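Local coordinates for uncharacterized protein lp_2664 (Lactobacillus plantarum WCFS1, PDB 2PJQ) that is of unknown function but carries an HD domain, consistent with a metal-dependent phosphohydrolase of the HD/PDEase superfamily, at residues K151-A156 with T174-F179; K182-A187 with V205-V210. All coordinates share one frame; numbering follows the deposited sequence.

Interaction 1: residues K151-A156 with T174-F179; sequences KIYDPA and TAINHF
Backbone carbonyls of Lys151 and Ile152 accept hydrogen bonds from the first amides of helix 175-183, in a partly buried contact between this helix and the loop that follows helix 134-148. Ala175 N donates to Lys151 O (2.7 Å) and lies in the plane of that carbonyl, whereas Ile176 N reaches Ile152 O at 3.0 Å from a position tilted 21° out of plane. The opening amides of a helix have no carbonyl one turn back to bind, and here the loop supplies acceptors for the first two. The next is met by the N-cap residue itself: Thr174 OG1, lying between its own backbone N and carbonyl carbon (chi1 71°), accepts from Asn177 N at 3.1 Å, although OG1 sits too close to a neighbour, so this bond is somewhat doubtful. The methyl CG2 of this threonine rests against Asp154 CB (4.1 Å). With an alanine in its place, Asn177 N would probably lose its side-chain acceptor and a gap would open beside Asp154 CB. A salt bridge within the loop, Lys151 NZ to Asp154 OD2 at 3.3 Å, meets the carboxylate nearly along its C-O axis. The Tyr153 side chain crosses that of Ile176 at a slant, CD1 3.8 Å from Ile176 CB, and the ring meets Trp217 edge-to-face. Ile152 CG2 approaches Ala175 CB at 4.2 Å, while its side chain also packs on Leu142 and on Tyr143 of the second subunit.

Interaction 2: residues K182-A187 with V205-V210; sequences KLFKLA and VMHEFV
A face-to-face aromatic stack between Phe184 and His207 joins the turn after helix 175-183 to the C-terminal helix 204-219, part of the packing of this all-helical, HD-domain-containing chain. The two ring centroids lie 3.7 Å apart with planes only 9° from parallel; His207 NE2 lies over the centre of the Phe184 ring and Phe184 CZ over that of the imidazole. His207 places its NE2 side over Phe184, NE2 to CE2 being 3.5 Å, while its ND1 makes a weak hydrogen bond to Thr203 O, one turn earlier, which would limit the turning of the imidazole. Three residues of helix 204-219 meet the phenyl group, at positions one and three apart along the helix: Met206 at its edge, His207 over a face, and Val210 at an oblique angle near its far end. Met206, present as selenomethionine, brings CB close to the plane of the ring, 3.6 Å from Phe184 CE1, and the two side chains lie antiparallel as they pass. A turn about the CG-SE bond (chi3 100°) carries CE to Leu183; there the two side chains cross at about a right angle, with CE 3.4 Å from Leu183 CD1. No hydrogen bond spans the segments, so the join rests on stacking and apolar packing. Tyr180 adds an edge-to-face ring contact to Phe184, and Leu183 also packs on Ala141 of helix 134-148. Elsewhere on 205-210, Val205 and Phe209 pack respectively on Gln212 and Ile138, both of the second subunit, which places this helix at the dimer interface. At the far end of the phenyl ring, Val210 CG2, which lies beside the valine's own backbone N, comes 3.4 Å from Phe184 CZ.

How the interactions relate
Helix 175-183 runs through both contacts: interaction 1 binds its first amides to the loop 151-156, and interaction 2 gathers Leu183 and Phe184 onto helix 204-219. Their centres are 13 Å apart, on the same side of the chain's centre. Phe179 joins them, with its O 2.8 Å from Phe184 N in a probable hydrogen bond and its ring CG 3.6 Å from Val210 CG2. A helical turn earlier, Ile176 CG2 meets Val210 CG1 at 3.7 Å. Neither contact includes His34, His63, Asp64 or Asp128, whose converging side chains resemble an HD-type metal site, without metal bound here.

Interaction 1: residues K151-A156 with T174-F179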
loop_
_atom_site.group_PDB
_atom_site.type_symbol
_atom_site.label_atom_id
_atom_site.label_comp_id
_atom_site.label_asym_id
_atom_site.label_seq_id
_atom_site.Cartn_x
_atom_site.Cartn_y
_atom_site.Cartn_z
ATOM N N LYS B 151 3.219 -5.658 8.830
ATOM C CA LYS B 151 1.936 -6.352 8.867
ATOM C C LYS B 151 0.787 -5.344 8.651
ATOM O O LYS B 151 0.816 -4.225 9.175
ATOM C CB LYS B 151 1.795 -7.046 10.216
ATOM C CG LYS B 151 0.685 -8.076 10.304
ATOM C CD LYS B 151 0.675 -8.706 11.687
ATOM C CE LYS B 151 2.012 -9.370 12.003
ATOM N NZ LYS B 151 2.099 -9.770 13.434
ATOM N N ILE B 152 -0.235 -5.734 7.898
ATOM C CA ILE B 152 -1.325 -4.806 7.629
ATOM C C ILE B 152 -2.282 -4.600 8.788
ATOM O O ILE B 152 -2.735 -3.485 9.023
ATOM C CB ILE B 152 -2.171 -5.239 6.403
ATOM C CG1 ILE B 152 -1.262 -5.557 5.219
ATOM C CG2 ILE B 152 -3.117 -4.105 5.996
ATOM C CD1 ILE B 152 -1.987 -6.162 4.033
ATOM N N TYR B 153 -2.587 -5.672 9.507
ATOM C CA TYR B 153 -3.529 -5.604 10.615
ATOM C C TYR B 153 -3.423 -6.860 11.465
ATOM O O TYR B 153 -2.970 -7.893 10.985
ATOM C CB TYR B 153 -4.938 -5.486 10.050
ATOM C CG TYR B 153 -6.037 -5.416 11.076
ATOM C CD1 TYR B 153 -6.094 -4.371 11.991
ATOM C CD2 TYR B 153 -7.051 -6.368 11.096
ATOM C CE1 TYR B 153 -7.134 -4.270 12.898
ATOM C CE2 TYR B 153 -8.098 -6.280 11.998
ATOM C CZ TYR B 153 -8.135 -5.224 12.898
ATOM O OH TYR B 153 -9.184 -5.120 13.785
ATOM N N ASP B 154 -3.848 -6.774 12.721
ATOM C CA ASP B 154 -3.797 -7.916 13.641
ATOM C C ASP B 154 -4.754 -7.586 14.786
ATOM O O ASP B 154 -4.344 -6.989 15.774
ATOM C CB ASP B 154 -2.367 -8.080 14.187
ATOM C CG ASP B 154 -2.087 -9.483 14.747
ATOM O OD1 ASP B 154 -2.965 -10.061 15.423
ATOM O OD2 ASP B 154 -0.966 -10.001 14.524
ATOM N N PRO B 155 -6.040 -7.963 14.669
ATOM C CA PRO B 155 -6.996 -7.659 15.744
ATOM C C PRO B 155 -6.457 -7.904 17.147
ATOM O O PRO B 155 -6.882 -7.266 18.111
ATOM C CB PRO B 155 -8.204 -8.542 15.406
ATOM C CG PRO B 155 -7.655 -9.589 14.490
ATOM C CD PRO B 155 -6.661 -8.833 13.660
ATOM N N ALA B 156 -5.504 -8.823 17.241
ATOM C CA ALA B 156 -4.885 -9.182 18.504
ATOM C C ALA B 156 -4.021 -8.025 18.980
ATOM O O ALA B 156 -3.970 -7.713 20.170
ATOM C CB ALA B 156 -4.042 -10.429 18.321
ATOM N N THR B 174 1.290 -2.328 13.166
ATOM C CA THR B 174 0.563 -2.785 11.992
ATOM C C THR B 174 0.210 -1.554 11.154
ATOM O O THR B 174 0.169 -0.431 11.663
ATOM C CB THR B 174 -0.720 -3.532 12.378
ATOM O OG1 THR B 174 -1.681 -2.604 12.890
ATOM C CG2 THR B 174 -0.420 -4.569 13.438
ATOM N N ALA B 175 -0.036 -1.765 9.869
ATOM C CA ALA B 175 -0.360 -0.669 8.976
ATOM C C ALA B 175 -1.575 0.101 9.451
ATOM O O ALA B 175 -1.569 1.328 9.484
ATOM C CB ALA B 175 -0.597 -1.203 7.594
ATOM N N ILE B 176 -2.633 -0.615 9.808
ATOM C CA ILE B 176 -3.838 0.046 10.273
ATOM C C ILE B 176 -3.541 0.857 11.529
ATOM O O ILE B 176 -3.931 2.019 11.621
ATOM C CB ILE B 176 -4.965 -0.970 10.585
ATOM C CG1 ILE B 176 -5.415 -1.678 9.302
ATOM C CG2 ILE B 176 -6.156 -0.251 11.215
ATOM C CD1 ILE B 176 -6.197 -0.796 8.335
ATOM N N ASN B 177 -2.844 0.259 12.490
ATOM C CA ASN B 177 -2.529 0.954 13.733
ATOM C C ASN B 177 -1.867 2.320 13.518
ATOM O O ASN B 177 -1.931 3.205 14.382
ATOM C CB ASN B 177 -1.628 0.090 14.624
ATOM C CG ASN B 177 -2.344 -1.129 15.202
ATOM O OD1 ASN B 177 -3.577 -1.181 15.287
ATOM N ND2 ASN B 177 -1.561 -2.111 15.625
ATOM N N HIS B 178 -1.236 2.495 12.361
ATOM C CA HIS B 178 -0.568 3.749 12.057
ATOM C C HIS B 178 -1.553 4.904 11.942
ATOM O O HIS B 178 -1.235 6.027 12.318
ATOM C CB HIS B 178 0.254 3.622 10.772
ATOM C CG HIS B 178 1.326 4.657 10.655
ATOM N ND1 HIS B 178 2.113 5.027 11.727
ATOM C CD2 HIS B 178 1.727 5.419 9.612
ATOM C CE1 HIS B 178 2.949 5.976 11.348
ATOM N NE2 HIS B 178 2.736 6.233 10.071
ATOM N N PHE B 179 -2.747 4.638 11.419
ATOM C CA PHE B 179 -3.745 5.696 11.308
ATOM C C PHE B 179 -4.119 6.091 12.726
ATOM O O PHE B 179 -4.059 7.259 13.087
ATOM C CB PHE B 179 -4.989 5.227 10.543
ATOM C CG PHE B 179 -4.738 4.955 9.093
ATOM C CD1 PHE B 179 -4.101 3.793 8.691
ATOM C CD2 PHE B 179 -5.079 5.883 8.133
ATOM C CE1 PHE B 179 -3.809 3.560 7.344
ATOM C CE2 PHE B 179 -4.787 5.657 6.783
ATOM C CZ PHE B 179 -4.151 4.494 6.396
#

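Interaction 2: residues K182-A187 with V205-V210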
loop_
_atom_site.group_PDB
_atom_site.type_symbol
_atom_site.label_atom_id
_atom_site.label_comp_id
_atom_site.label_asym_id
_atom_site.label_seq_id
_atom_site.Cartn_x
_atom_site.Cartn_y
_atom_site.Cartn_z
ATOM N N LYS B 182 -0.969 7.573 14.516
ATOM C CA LYS B 182 -0.414 8.797 13.960
ATOM C C LYS B 182 -1.331 9.570 13.026
ATOM O O LYS B 182 -1.978 10.520 13.447
ATOM C CB LYS B 182 0.912 8.478 13.251
ATOM C CG LYS B 182 1.611 9.696 12.637
ATOM C CD LYS B 182 3.109 9.496 12.467
ATOM C CE LYS B 182 3.729 10.631 11.674
ATOM N NZ LYS B 182 3.724 10.358 10.197
ATOM N N LEU B 183 -1.376 9.165 11.762
ATOM C CA LEU B 183 -2.183 9.824 10.727
ATOM C C LEU B 183 -3.530 10.465 11.104
ATOM O O LEU B 183 -3.892 11.507 10.550
ATOM C CB LEU B 183 -2.399 8.846 9.575
ATOM C CG LEU B 183 -1.096 8.158 9.160
ATOM C CD1 LEU B 183 -1.325 7.285 7.923
ATOM C CD2 LEU B 183 -0.036 9.225 8.901
ATOM N N PHE B 184 -4.275 9.852 12.024
ATOM C CA PHE B 184 -5.567 10.399 12.448
ATOM C C PHE B 184 -5.428 11.628 13.349
ATOM O O PHE B 184 -6.418 12.300 13.628
ATOM C CB PHE B 184 -6.400 9.343 13.200
ATOM C CG PHE B 184 -7.161 8.375 12.307
ATOM C CD1 PHE B 184 -7.268 8.576 10.930
ATOM C CD2 PHE B 184 -7.782 7.258 12.865
ATOM C CE1 PHE B 184 -7.980 7.667 10.123
ATOM C CE2 PHE B 184 -8.491 6.345 12.077
ATOM C CZ PHE B 184 -8.595 6.550 10.704
ATOM N N LYS B 185 -4.212 11.924 13.803
ATOM C CA LYS B 185 -3.987 13.078 14.692
ATOM C C LYS B 185 -3.344 14.276 14.003
ATOM O O LYS B 185 -3.374 15.392 14.516
ATOM C CB LYS B 185 -3.099 12.696 15.875
ATOM C CG LYS B 185 -3.531 11.454 16.588
ATOM C CD LYS B 185 -2.409 10.958 17.478
ATOM C CE LYS B 185 -2.701 9.576 18.055
ATOM N NZ LYS B 185 -1.434 8.912 18.543
ATOM N N LEU B 186 -2.770 14.050 12.834
ATOM C CA LEU B 186 -2.099 15.121 12.121
ATOM C C LEU B 186 -2.892 16.409 11.902
ATOM O O LEU B 186 -2.383 17.483 12.192
ATOM C CB LEU B 186 -1.565 14.591 10.785
ATOM C CG LEU B 186 -0.634 13.383 10.917
ATOM C CD1 LEU B 186 0.008 13.064 9.589
ATOM C CD2 LEU B 186 0.431 13.682 11.956
ATOM N N ALA B 187 -4.124 16.311 11.414
ATOM C CA ALA B 187 -4.940 17.503 11.121
ATOM C C ALA B 187 -5.304 18.367 12.331
ATOM O O ALA B 187 -5.790 19.497 12.194
ATOM C CB ALA B 187 -6.224 17.092 10.377
ATOM N N VAL B 205 -11.762 10.431 4.413
ATOM C CA VAL B 205 -11.360 9.316 3.556
ATOM C C VAL B 205 -10.567 8.265 4.307
ATOM O O VAL B 205 -10.760 7.075 4.127
ATOM C CB VAL B 205 -10.470 9.813 2.403
ATOM C CG1 VAL B 205 -10.506 8.806 1.264
ATOM C CG2 VAL B 205 -10.918 11.217 1.953
HETATM N N MSE B 206 -9.639 8.720 5.131
HETATM C CA MSE B 206 -8.827 7.808 5.894
HETATM C C MSE B 206 -9.745 7.048 6.826
HETATM O O MSE B 206 -9.612 5.830 6.957
HETATM C CB MSE B 206 -7.770 8.568 6.689
HETATM C CG MSE B 206 -6.783 9.362 5.853
HETATM SE SE MSE B 206 -5.464 10.223 6.997
HETATM C CE MSE B 206 -4.013 8.975 6.791
ATOM N N HIS B 207 -10.680 7.756 7.465
ATOM C CA HIS B 207 -11.626 7.099 8.375
ATOM C C HIS B 207 -12.534 6.092 7.673
ATOM O O HIS B 207 -12.860 5.062 8.246
ATOM C CB HIS B 207 -12.481 8.114 9.141
ATOM C CG HIS B 207 -11.860 8.569 10.420
ATOM N ND1 HIS B 207 -11.118 9.728 10.512
ATOM C CD2 HIS B 207 -11.788 7.979 11.634
ATOM C CE1 HIS B 207 -10.610 9.827 11.729
ATOM N NE2 HIS B 207 -10.999 8.778 12.430
ATOM N N GLU B 208 -12.952 6.386 6.446
ATOM C CA GLU B 208 -13.778 5.444 5.696
ATOM C C GLU B 208 -12.959 4.192 5.358
ATOM O O GLU B 208 -13.492 3.078 5.282
ATOM C CB GLU B 208 -14.298 6.089 4.406
ATOM C CG GLU B 208 -15.636 6.811 4.591
ATOM C CD GLU B 208 -15.806 7.974 3.631
ATOM O OE1 GLU B 208 -15.777 7.731 2.403
ATOM O OE2 GLU B 208 -15.962 9.128 4.107
ATOM N N PHE B 209 -11.655 4.385 5.178
ATOM C CA PHE B 209 -10.760 3.290 4.849
ATOM C C PHE B 209 -10.526 2.362 6.036
ATOM O O PHE B 209 -10.710 1.155 5.909
ATOM C CB PHE B 209 -9.424 3.829 4.326
ATOM C CG PHE B 209 -8.421 2.759 4.026
ATOM C CD1 PHE B 209 -8.619 1.871 2.975
ATOM C CD2 PHE B 209 -7.294 2.606 4.824
ATOM C CE1 PHE B 209 -7.702 0.837 2.723
ATOM C CE2 PHE B 209 -6.372 1.574 4.581
ATOM C CZ PHE B 209 -6.581 0.689 3.527
ATOM N N VAL B 210 -10.118 2.908 7.182
ATOM C CA VAL B 210 -9.877 2.087 8.370
ATOM C C VAL B 210 -11.180 1.414 8.834
ATOM O O VAL B 210 -11.177 0.302 9.379
ATOM C CB VAL B 210 -9.304 2.937 9.521
ATOM C CG1 VAL B 210 -8.944 2.058 10.722
ATOM C CG2 VAL B 210 -8.090 3.681 9.030
#